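Local coordinates for UDP-4-amino-4,6-dideoxy-N-acetyl-beta-L-altrosamine transaminase (Helicobacter pylori, PDB 2FNU), which catalyses the pyridoxal-phosphate-dependent transamination of a UDP-linked 4-keto sugar, the second step in making pseudaminic acid for flagellin modification, at residues B[310-322]-B[333-347]. Residues are numbered along the deposited sequence; the frame is centred on the assembly and turned at random.
With UD1 (uridine-diphosphate-N-acetylglucosamine), chain F.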
ATOM      1  N   ILE B 310      -8.656  16.648 -26.332  1.00 17.61           N
ATOM      2  CA  ILE B 310      -7.677  15.552 -26.421  1.00 16.76           C
ATOM      3  C   ILE B 310      -6.667  15.710 -25.292  1.00 15.59           C
ATOM      4  O   ILE B 310      -5.720  16.503 -25.409  1.00 16.18           O
ATOM      5  CB  ILE B 310      -6.950  15.564 -27.779  1.00 15.60           C
ATOM      6  CG1 ILE B 310      -7.967  15.493 -28.929  1.00 18.28           C
ATOM      7  CG2 ILE B 310      -5.962  14.389 -27.889  1.00 17.77           C
ATOM      8  CD1 ILE B 310      -7.374  15.918 -30.239  1.00 20.55           C
ATOM      9  N   LEU B 311      -6.883  14.969 -24.201  1.00 16.09           N
ATOM     10  CA  LEU B 311      -6.145  15.222 -22.954  1.00 15.10           C
ATOM     11  C   LEU B 311      -4.821  14.475 -22.945  1.00 15.34           C
ATOM     12  O   LEU B 311      -4.545  13.631 -22.075  1.00 16.89           O
ATOM     13  CB  LEU B 311      -7.003  14.920 -21.725  1.00 15.53           C
ATOM     14  CG  LEU B 311      -8.396  15.578 -21.743  1.00 18.35           C
ATOM     15  CD1 LEU B 311      -9.193  15.203 -20.468  1.00 18.04           C
ATOM     16  CD2 LEU B 311      -8.317  17.097 -21.913  1.00 20.62           C
ATOM     17  N   ALA B 312      -3.982  14.842 -23.910  1.00 15.43           N
ATOM     18  CA  ALA B 312      -2.730  14.145 -24.122  1.00 15.50           C
ATOM     19  C   ALA B 312      -1.779  14.433 -22.976  1.00 16.22           C
ATOM     20  O   ALA B 312      -1.918  15.451 -22.284  1.00 16.86           O
ATOM     21  CB  ALA B 312      -2.107  14.566 -25.450  1.00 15.98           C
ATOM     22  N   GLN B 313      -0.800  13.546 -22.802  1.00 14.46           N
ATOM     23  CA  GLN B 313       0.141  13.647 -21.691  1.00 15.19           C
ATOM     24  C   GLN B 313       1.549  13.394 -22.229  1.00 14.71           C
ATOM     25  O   GLN B 313       1.703  12.894 -23.341  1.00 15.31           O
ATOM     26  CB  GLN B 313      -0.262  12.619 -20.618  1.00 16.83           C
ATOM     27  CG  GLN B 313       0.587  12.582 -19.359  1.00 19.86           C
ATOM     28  CD  GLN B 313       0.695  13.933 -18.692  1.00 20.68           C
ATOM     29  OE1 GLN B 313       1.407  14.819 -19.167  1.00 18.85           O
ATOM     30  NE2 GLN B 313      -0.008  14.093 -17.572  1.00 22.27           N
ATOM     31  N   VAL B 314       2.575  13.748 -21.455  1.00 13.91           N
ATOM     32  CA  VAL B 314       3.949  13.495 -21.849  1.00 13.70           C
ATOM     33  C   VAL B 314       4.567  12.478 -20.888  1.00 14.31           C
ATOM     34  O   VAL B 314       4.457  12.630 -19.655  1.00 15.92           O
ATOM     35  CB  VAL B 314       4.786  14.788 -21.831  1.00 13.38           C
ATOM     36  CG1 VAL B 314       6.274  14.499 -22.160  1.00 17.43           C
ATOM     37  CG2 VAL B 314       4.209  15.817 -22.820  1.00 15.15           C
ATOM     38  N   HIS B 315       5.195  11.445 -21.457  1.00 13.04           N
ATOM     39  CA  HIS B 315       5.927  10.430 -20.680  1.00 11.77           C
ATOM     40  C   HIS B 315       7.357  10.337 -21.240  1.00 14.73           C
ATOM     41  O   HIS B 315       7.526   9.838 -22.345  1.00 15.10           O
ATOM     42  CB  HIS B 315       5.207   9.076 -20.847  1.00 12.38           C
ATOM     43  CG  HIS B 315       3.776   9.092 -20.400  1.00 13.01           C
ATOM     44  ND1 HIS B 315       2.719   9.332 -21.260  1.00 12.20           N
ATOM     45  CD2 HIS B 315       3.226   8.873 -19.184  1.00 18.83           C
ATOM     46  CE1 HIS B 315       1.586   9.278 -20.584  1.00 14.58           C
ATOM     47  NE2 HIS B 315       1.863   8.990 -19.324  1.00 18.98           N
ATOM     48  N   TYR B 316       8.404  10.799 -20.544  1.00 13.59           N
ATOM     49  CA  TYR B 316       8.424  11.325 -19.181  1.00 13.77           C
ATOM     50  C   TYR B 316       9.503  12.397 -19.093  1.00 13.50           C
ATOM     51  O   TYR B 316      10.485  12.367 -19.848  1.00 14.01           O
ATOM     52  CB  TYR B 316       8.854  10.232 -18.190  1.00 15.01           C
ATOM     53  CG  TYR B 316       7.885   9.103 -18.008  1.00 13.89           C
ATOM     54  CD1 TYR B 316       8.058   7.901 -18.693  1.00 15.87           C
ATOM     55  CD2 TYR B 316       6.794   9.230 -17.141  1.00 12.95           C
ATOM     56  CE1 TYR B 316       7.167   6.845 -18.511  1.00 14.10           C
ATOM     57  CE2 TYR B 316       5.880   8.173 -16.953  1.00 13.30           C
ATOM     58  CZ  TYR B 316       6.078   6.999 -17.659  1.00 14.00           C
ATOM     59  OH  TYR B 316       5.190   5.969 -17.475  1.00 16.41           O
ATOM     60  N   LYS B 317       9.366  13.304 -18.134  1.00 13.89           N
ATOM     61  CA  LYS B 317      10.480  14.176 -17.747  1.00 15.37           C
ATOM     62  C   LYS B 317      11.675  13.312 -17.328  1.00 14.79           C
ATOM     63  O   LYS B 317      11.520  12.399 -16.533  1.00 14.13           O
ATOM     64  CB  LYS B 317      10.039  15.078 -16.593  1.00 13.57           C
ATOM     65  CG  LYS B 317      11.084  16.002 -15.998  1.00 16.79           C
ATOM     66  CD  LYS B 317      10.346  16.970 -15.059  1.00 20.73           C
ATOM     67  CE  LYS B 317      11.246  17.933 -14.334  1.00 25.17           C
ATOM     68  NZ  LYS B 317      10.373  18.920 -13.605  1.00 24.08           N
ATOM     69  N   PRO B 318      12.867  13.575 -17.888  1.00 14.62           N
ATOM     70  CA  PRO B 318      14.031  12.801 -17.447  1.00 13.37           C
ATOM     71  C   PRO B 318      14.170  12.874 -15.934  1.00 13.88           C
ATOM     72  O   PRO B 318      14.150  13.963 -15.368  1.00 14.24           O
ATOM     73  CB  PRO B 318      15.199  13.494 -18.163  1.00 13.97           C
ATOM     74  CG  PRO B 318      14.548  14.008 -19.477  1.00 13.28           C
ATOM     75  CD  PRO B 318      13.203  14.507 -18.987  1.00 13.22           C
ATOM     76  N   ILE B 319      14.309  11.724 -15.278  1.00 12.22           N
ATOM     77  CA  ILE B 319      14.251  11.672 -13.816  1.00 12.58           C
ATOM     78  C   ILE B 319      15.311  12.542 -13.142  1.00 12.17           C
ATOM     79  O   ILE B 319      15.065  13.153 -12.094  1.00 13.66           O
ATOM     80  CB  ILE B 319      14.315  10.206 -13.311  1.00 12.64           C
ATOM     81  CG1 ILE B 319      13.034   9.451 -13.707  1.00 12.63           C
ATOM     82  CG2 ILE B 319      14.543  10.134 -11.812  1.00 12.91           C
ATOM     83  CD1 ILE B 319      13.145   7.926 -13.562  1.00 13.23           C
ATOM     84  N   TYR B 320      16.482  12.618 -13.764  1.00 11.30           N
ATOM     85  CA  TYR B 320      17.599  13.391 -13.162  1.00 11.75           C
ATOM     86  C   TYR B 320      17.315  14.906 -13.150  1.00 14.16           C
ATOM     87  O   TYR B 320      18.066  15.655 -12.529  1.00 16.09           O
ATOM     88  CB  TYR B 320      18.926  13.085 -13.877  1.00 15.53           C
ATOM     89  CG  TYR B 320      18.886  13.375 -15.373  1.00 14.04           C
ATOM     90  CD1 TYR B 320      18.848  12.332 -16.306  1.00 13.57           C
ATOM     91  CD2 TYR B 320      18.855  14.687 -15.850  1.00 13.44           C
ATOM     92  CE1 TYR B 320      18.792  12.595 -17.679  1.00 13.49           C
ATOM     93  CE2 TYR B 320      18.788  14.960 -17.234  1.00 15.69           C
ATOM     94  CZ  TYR B 320      18.767  13.898 -18.138  1.00 15.21           C
ATOM     95  OH  TYR B 320      18.693  14.143 -19.491  1.00 16.08           O
ATOM     96  N   GLN B 321      16.267  15.347 -13.851  1.00 13.31           N
ATOM     97  CA  GLN B 321      15.856  16.758 -13.846  1.00 14.10           C
ATOM     98  C   GLN B 321      15.123  17.170 -12.565  1.00 15.91           C
ATOM     99  O   GLN B 321      15.003  18.377 -12.280  1.00 16.14           O
ATOM    100  CB  GLN B 321      14.935  17.082 -15.038  1.00 14.41           C
ATOM    101  CG  GLN B 321      15.571  17.159 -16.424  1.00 18.12           C
ATOM    102  CD  GLN B 321      14.636  17.833 -17.471  1.00 22.53           C
ATOM    103  OE1 GLN B 321      13.618  18.467 -17.122  1.00 28.10           O
ATOM    104  NE2 GLN B 321      14.994  17.712 -18.753  1.00 30.09           N
ATOM    105  N   TYR B 322      14.570  16.194 -11.836  1.00 14.36           N
ATOM    106  CA  TYR B 322      13.822  16.526 -10.623  1.00 14.97           C
ATOM    107  C   TYR B 322      14.753  17.096  -9.559  1.00 15.27           C
ATOM    108  O   TYR B 322      15.907  16.677  -9.448  1.00 15.32           O
ATOM    109  CB  TYR B 322      13.112  15.289 -10.080  1.00 14.82           C
ATOM    110  CG  TYR B 322      11.883  14.881 -10.862  1.00 13.91           C
ATOM    111  CD1 TYR B 322      10.793  15.754 -11.015  1.00 15.59           C
ATOM    112  CD2 TYR B 322      11.784  13.595 -11.414  1.00 13.40           C
ATOM    113  CE1 TYR B 322       9.648  15.371 -11.712  1.00 15.90           C
ATOM    114  CE2 TYR B 322      10.644  13.199 -12.125  1.00 12.91           C
ATOM    115  CZ  TYR B 322       9.573  14.089 -12.250  1.00 15.31           C
ATOM    116  OH  TYR B 322       8.419  13.768 -12.934  1.00 16.62           O
ATOM    117  N   PRO B 333      22.969  16.310 -18.385  1.00 21.05           N
ATOM    118  CA  PRO B 333      21.829  15.876 -19.202  1.00 18.03           C
ATOM    119  C   PRO B 333      22.253  14.929 -20.318  1.00 18.55           C
ATOM    120  O   PRO B 333      23.359  15.045 -20.862  1.00 18.92           O
ATOM    121  CB  PRO B 333      21.285  17.187 -19.783  1.00 18.24           C
ATOM    122  CG  PRO B 333      21.721  18.244 -18.767  1.00 23.38           C
ATOM    123  CD  PRO B 333      23.085  17.779 -18.329  1.00 22.64           C
ATOM    124  N   LEU B 334      21.373  13.987 -20.648  1.00 14.94           N
ATOM    125  CA  LEU B 334      21.607  13.040 -21.725  1.00 16.05           C
ATOM    126  C   LEU B 334      20.809  13.468 -22.944  1.00 14.55           C
ATOM    127  O   LEU B 334      19.570  13.538 -22.894  1.00 15.80           O
ATOM    128  CB  LEU B 334      21.153  11.648 -21.295  1.00 15.84           C
ATOM    129  CG  LEU B 334      21.899  11.080 -20.081  1.00 16.52           C
ATOM    130  CD1 LEU B 334      21.121   9.913 -19.507  1.00 22.32           C
ATOM    131  CD2 LEU B 334      23.307  10.640 -20.491  1.00 23.97           C
ATOM    132  N   LYS B 335      21.504  13.747 -24.051  1.00 14.67           N
ATOM    133  CA  LYS B 335      20.833  14.245 -25.247  1.00 14.94           C
ATOM    134  C   LYS B 335      19.679  13.340 -25.676  1.00 14.03           C
ATOM    135  O   LYS B 335      18.610  13.829 -26.052  1.00 17.00           O
ATOM    136  CB  LYS B 335      21.832  14.416 -26.405  1.00 15.72           C
ATOM    137  CG  LYS B 335      21.187  14.822 -27.723  1.00 20.40           C
ATOM    138  CD  LYS B 335      22.226  14.989 -28.851  1.00 23.05           C
ATOM    139  CE  LYS B 335      21.549  15.225 -30.203  1.00 27.77           C
ATOM    140  NZ  LYS B 335      20.558  16.333 -30.172  1.00 31.50           N
ATOM    141  N   SER B 336      19.893  12.028 -25.616  1.00 14.75           N
ATOM    142  CA  SER B 336      18.847  11.096 -26.046  1.00 13.34           C
ATOM    143  C   SER B 336      17.581  11.238 -25.219  1.00 13.47           C
ATOM    144  O   SER B 336      16.473  11.156 -25.758  1.00 16.75           O
ATOM    145  CB  SER B 336      19.362   9.655 -26.025  1.00 13.79           C
ATOM    146  OG  SER B 336      19.796   9.271 -24.726  1.00 13.74           O
ATOM    147  N   ALA B 337      17.743  11.460 -23.918  1.00 13.79           N
ATOM    148  CA  ALA B 337      16.582  11.591 -23.017  1.00 13.02           C
ATOM    149  C   ALA B 337      15.891  12.944 -23.195  1.00 13.72           C
ATOM    150  O   ALA B 337      14.658  13.041 -23.240  1.00 14.62           O
ATOM    151  CB  ALA B 337      17.008  11.406 -21.562  1.00 14.26           C
ATOM    152  N   GLU B 338      16.701  14.007 -23.274  1.00 13.07           N
ATOM    153  CA  GLU B 338      16.167  15.362 -23.466  1.00 15.22           C
ATOM    154  C   GLU B 338      15.384  15.478 -24.774  1.00 13.92           C
ATOM    155  O   GLU B 338      14.260  16.010 -24.789  1.00 15.46           O
ATOM    156  CB  GLU B 338      17.297  16.406 -23.455  1.00 15.43           C
ATOM    157  CG  GLU B 338      18.110  16.446 -22.157  1.00 15.17           C
ATOM    158  CD  GLU B 338      17.318  16.964 -20.962  1.00 22.67           C
ATOM    159  OE1 GLU B 338      16.621  17.993 -21.102  1.00 25.31           O
ATOM    160  OE2 GLU B 338      17.403  16.353 -19.873  1.00 18.98           O
ATOM    161  N   ASP B 339      15.974  14.981 -25.862  1.00 14.32           N
ATOM    162  CA  ASP B 339      15.306  15.034 -27.173  1.00 14.83           C
ATOM    163  C   ASP B 339      14.016  14.221 -27.151  1.00 14.06           C
ATOM    164  O   ASP B 339      12.997  14.680 -27.670  1.00 16.17           O
ATOM    165  CB  ASP B 339      16.203  14.518 -28.312  1.00 16.28           C
ATOM    166  CG  ASP B 339      17.377  15.451 -28.635  1.00 19.87           C
ATOM    167  OD1 ASP B 339      17.414  16.609 -28.169  1.00 20.54           O
ATOM    168  OD2 ASP B 339      18.279  14.983 -29.350  1.00 22.32           O
ATOM    169  N   PHE B 340      14.053  13.025 -26.543  1.00 13.28           N
ATOM    170  CA  PHE B 340      12.848  12.203 -26.483  1.00 14.48           C
ATOM    171  C   PHE B 340      11.731  12.909 -25.703  1.00 14.87           C
ATOM    172  O   PHE B 340      10.581  12.982 -26.144  1.00 14.31           O
ATOM    173  CB  PHE B 340      13.152  10.841 -25.845  1.00 13.77           C
ATOM    174  CG  PHE B 340      11.984   9.899 -25.890  1.00 11.96           C
ATOM    175  CD1 PHE B 340      11.786   9.074 -26.986  1.00 12.82           C
ATOM    176  CD2 PHE B 340      11.068   9.853 -24.834  1.00 13.51           C
ATOM    177  CE1 PHE B 340      10.672   8.213 -27.023  1.00 12.08           C
ATOM    178  CE2 PHE B 340       9.968   8.999 -24.863  1.00 15.13           C
ATOM    179  CZ  PHE B 340       9.774   8.182 -25.963  1.00 13.76           C
ATOM    180  N   TYR B 341      12.071  13.417 -24.522  1.00 14.56           N
ATOM    181  CA  TYR B 341      11.090  14.149 -23.710  1.00 14.21           C
ATOM    182  C   TYR B 341      10.501  15.341 -24.465  1.00 15.10           C
ATOM    183  O   TYR B 341       9.294  15.568 -24.436  1.00 15.37           O
ATOM    184  CB  TYR B 341      11.776  14.616 -22.435  1.00 15.68           C
ATOM    185  CG  TYR B 341      11.002  15.556 -21.544  1.00 14.34           C
ATOM    186  CD1 TYR B 341       9.728  15.236 -21.081  1.00 17.16           C
ATOM    187  CD2 TYR B 341      11.586  16.745 -21.105  1.00 17.09           C
ATOM    188  CE1 TYR B 341       9.030  16.108 -20.218  1.00 17.50           C
ATOM    189  CE2 TYR B 341      10.906  17.618 -20.239  1.00 16.01           C
ATOM    190  CZ  TYR B 341       9.638  17.294 -19.811  1.00 17.16           C
ATOM    191  OH  TYR B 341       8.987  18.139 -18.941  1.00 21.53           O
ATOM    192  N   HIS B 342      11.349  16.101 -25.148  1.00 15.44           N
ATOM    193  CA  HIS B 342      10.852  17.265 -25.870  1.00 15.25           C
ATOM    194  C   HIS B 342       9.915  16.840 -26.987  1.00 14.33           C
ATOM    195  O   HIS B 342       8.913  17.497 -27.239  1.00 17.20           O
ATOM    196  CB  HIS B 342      12.008  18.110 -26.403  1.00 16.29           C
ATOM    197  CG  HIS B 342      12.841  18.704 -25.316  1.00 18.81           C
ATOM    198  ND1 HIS B 342      14.169  19.027 -25.488  1.00 22.29           N
ATOM    199  CD2 HIS B 342      12.536  19.029 -24.038  1.00 21.66           C
ATOM    200  CE1 HIS B 342      14.647  19.527 -24.363  1.00 19.97           C
ATOM    201  NE2 HIS B 342      13.680  19.538 -23.468  1.00 18.43           N
ATOM    202  N   ALA B 343      10.217  15.705 -27.608  1.00 13.35           N
ATOM    203  CA  ALA B 343       9.456  15.255 -28.783  1.00 14.00           C
ATOM    204  C   ALA B 343       8.144  14.541 -28.445  1.00 14.59           C
ATOM    205  O   ALA B 343       7.189  14.562 -29.233  1.00 14.81           O
ATOM    206  CB  ALA B 343      10.318  14.347 -29.655  1.00 15.22           C
ATOM    207  N   GLU B 344       8.077  13.896 -27.281  1.00 13.42           N
ATOM    208  CA  GLU B 344       7.014  12.902 -27.079  1.00 12.40           C
ATOM    209  C   GLU B 344       5.669  13.455 -26.604  1.00 15.04           C
ATOM    210  O   GLU B 344       5.600  14.317 -25.719  1.00 15.22           O
ATOM    211  CB  GLU B 344       7.490  11.831 -26.084  1.00 12.43           C
ATOM    212  CG  GLU B 344       6.670  10.521 -26.112  1.00 12.47           C
ATOM    213  CD  GLU B 344       5.401  10.537 -25.248  1.00 15.42           C
ATOM    214  OE1 GLU B 344       5.279  11.383 -24.322  1.00 15.14           O
ATOM    215  OE2 GLU B 344       4.522   9.665 -25.509  1.00 15.86           O
ATOM    216  N   ILE B 345       4.606  12.903 -27.185  1.00 13.86           N
ATOM    217  CA  ILE B 345       3.227  13.146 -26.741  1.00 13.26           C
ATOM    218  C   ILE B 345       2.516  11.809 -26.758  1.00 13.86           C
ATOM    219  O   ILE B 345       2.615  11.077 -27.746  1.00 13.65           O
ATOM    220  CB  ILE B 345       2.466  14.117 -27.667  1.00 13.80           C
ATOM    221  CG1 ILE B 345       3.193  15.467 -27.725  1.00 15.56           C
ATOM    222  CG2 ILE B 345       1.042  14.303 -27.164  1.00 13.86           C
ATOM    223  CD1 ILE B 345       2.544  16.469 -28.708  1.00 16.21           C
ATOM    224  N   SER B 346       1.821  11.490 -25.660  1.00 12.72           N
ATOM    225  CA  SER B 346       1.012  10.275 -25.577  1.00 11.74           C
ATOM    226  C   SER B 346      -0.438  10.589 -25.873  1.00 13.44           C
ATOM    227  O   SER B 346      -1.052  11.399 -25.187  1.00 13.62           O
ATOM    228  CB  SER B 346       1.119   9.651 -24.189  1.00 11.30           C
ATOM    229  OG  SER B 346       2.484   9.298 -23.947  1.00 13.93           O
ATOM    230  N   LEU B 347      -0.975   9.934 -26.900  1.00 12.18           N
ATOM    231  CA  LEU B 347      -2.360  10.176 -27.316  1.00 13.65           C
ATOM    232  C   LEU B 347      -3.343   9.203 -26.684  1.00 13.39           C
ATOM    233  O   LEU B 347      -2.961   8.086 -26.297  1.00 14.82           O
ATOM    234  CB  LEU B 347      -2.464  10.067 -28.841  1.00 13.91           C
ATOM    235  CG  LEU B 347      -1.585  11.031 -29.647  1.00 13.82           C
ATOM    236  CD1 LEU B 347      -1.812  10.766 -31.138  1.00 15.50           C
ATOM    237  CD2 LEU B 347      -1.898  12.491 -29.334  1.00 15.30           C
TER
HETATM  238  C1' UD1 F 904       1.610   8.534 -13.162  1.00 33.73           C
HETATM  239  C2' UD1 F 904       2.313   8.164 -14.480  1.00 24.62           C
HETATM  240  C3' UD1 F 904       1.858   6.815 -15.027  1.00 27.42           C
HETATM  241  C4' UD1 F 904       1.866   5.749 -13.923  1.00 37.33           C
HETATM  242  C5' UD1 F 904       1.187   6.185 -12.611  1.00 41.11           C
HETATM  243  C6' UD1 F 904      -0.340   6.110 -12.695  1.00 48.72           C
HETATM  244  C7' UD1 F 904       2.960  10.210 -15.699  1.00 34.59           C
HETATM  245  C8' UD1 F 904       2.530  11.323 -16.616  1.00 35.78           C
HETATM  246  N2' UD1 F 904       2.090   9.220 -15.468  1.00 29.11           N
HETATM  247  O1' UD1 F 904       0.256   8.918 -13.411  1.00 38.26           O
HETATM  248  O3' UD1 F 904       2.741   6.389 -16.091  1.00 22.23           O
HETATM  249  O5' UD1 F 904       1.644   7.479 -12.182  1.00 35.47           O
HETATM  250  O7' UD1 F 904       4.061  10.221 -15.202  1.00 25.14           O
HETATM  251  N1  UD1 F 904      -7.494   8.397 -14.814  1.00 39.49           N
HETATM  252  C2  UD1 F 904      -8.701   7.678 -14.924  1.00 41.53           C
HETATM  253  N3  UD1 F 904      -9.122   6.916 -13.902  1.00 34.64           N
HETATM  254  C4  UD1 F 904      -8.426   6.823 -12.760  1.00 39.50           C
HETATM  255  C5  UD1 F 904      -7.224   7.509 -12.587  1.00 31.27           C
HETATM  256  C6  UD1 F 904      -6.747   8.311 -13.616  1.00 34.35           C
HETATM  257  O2  UD1 F 904      -9.374   7.754 -15.982  1.00 40.02           O
HETATM  258  O4  UD1 F 904      -8.861   6.104 -11.841  1.00 37.16           O
HETATM  259  C1B UD1 F 904      -7.064   9.238 -15.950  1.00 37.32           C
HETATM  260  C2B UD1 F 904      -7.692  10.613 -15.766  1.00 38.41           C
HETATM  261  O2' UD1 F 904      -8.170  11.083 -17.030  1.00 38.23           O
HETATM  262  C3B UD1 F 904      -6.557  11.480 -15.269  1.00 38.49           C
HETATM  263  C4B UD1 F 904      -5.342  10.828 -15.896  1.00 39.02           C
HETATM  264  O4B UD1 F 904      -5.643   9.430 -15.974  1.00 32.49           O
HETATM  265  O3B UD1 F 904      -6.673  12.851 -15.668  1.00 40.50           O
HETATM  266  C5B UD1 F 904      -4.118  11.051 -15.032  1.00 37.19           C
HETATM  267  O5B UD1 F 904      -3.017  10.415 -15.667  1.00 36.53           O
HETATM  268  PA  UD1 F 904      -1.520  10.851 -15.251  1.00 39.17           P
HETATM  269  O1A UD1 F 904      -0.547   9.901 -15.934  1.00 32.56           O
HETATM  270  O2A UD1 F 904      -1.387  12.348 -15.474  1.00 30.63           O
HETATM  271  O3A UD1 F 904      -1.646  10.522 -13.671  1.00 33.30           O
HETATM  272  PB  UD1 F 904      -0.383  10.226 -12.704  1.00 33.67           P
HETATM  273  O1B UD1 F 904       0.615  11.371 -12.796  1.00 36.47           O
HETATM  274  O2B UD1 F 904      -0.947   9.792 -11.359  1.00 32.40           O
HETATM  275  O   HOH W   1      14.235  19.476 -20.764  1.00 39.71           O
HETATM  276  O   HOH W   2      10.690  19.972 -17.828  1.00 41.13           O
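Q313 and S346 form a single antiparallel bridge, hydrogen-bonded in both directions; S346 N reaches Q313 O at 2.7 Å. Beyond it a chain of hydrogen bonds links E344 through S346 to H315 in the substrate pocket. E344 OE1 accepts a hydrogen bond from H315 N (2.9 Å), which approaches from above the carboxylate plane, while OE2 accepts one from S346 OG on its syn lone pair. S346 OG in turn accepts one from H315 ND1 at 2.7 Å, close to the imidazole plane. Serine, donor and acceptor at once, thus fixes the ring's rotation and leaves NE2 to bond Y6. At the far end, a glutamate oxygen suits two donors: E338 OE2 accepts from Y320 OH at 2.6 Å on the anti lone pair, and from Q321 NE2 on the syn side, its amide nearly coplanar with the carboxylate. The Y320 phenol, able to donate and accept, also receives a hydrogen bond from L334 N, at the N-cap of helix 335-343.

Between these polar groups Y341, its CG anti to the backbone N (chi1 172°), offers one ring face to K317 CA and P318 CD. These CH-pi contacts suit a flat ring against an extended chain; V314 CG1 touches Y341 CD1 at 3.7 Å.

Q313 NE2 binds the UD1 phosphate oxygen O2A, and Y316 OH bonds both UD1 O3' and the cofactor PMP, between sugar and cofactor. K317 NZ forms a salt bridge with E219 of the second subunit. Strand 344-347 edges the sheet beside strand 286-290, with helices 298-307 and 355-370 packed against I345.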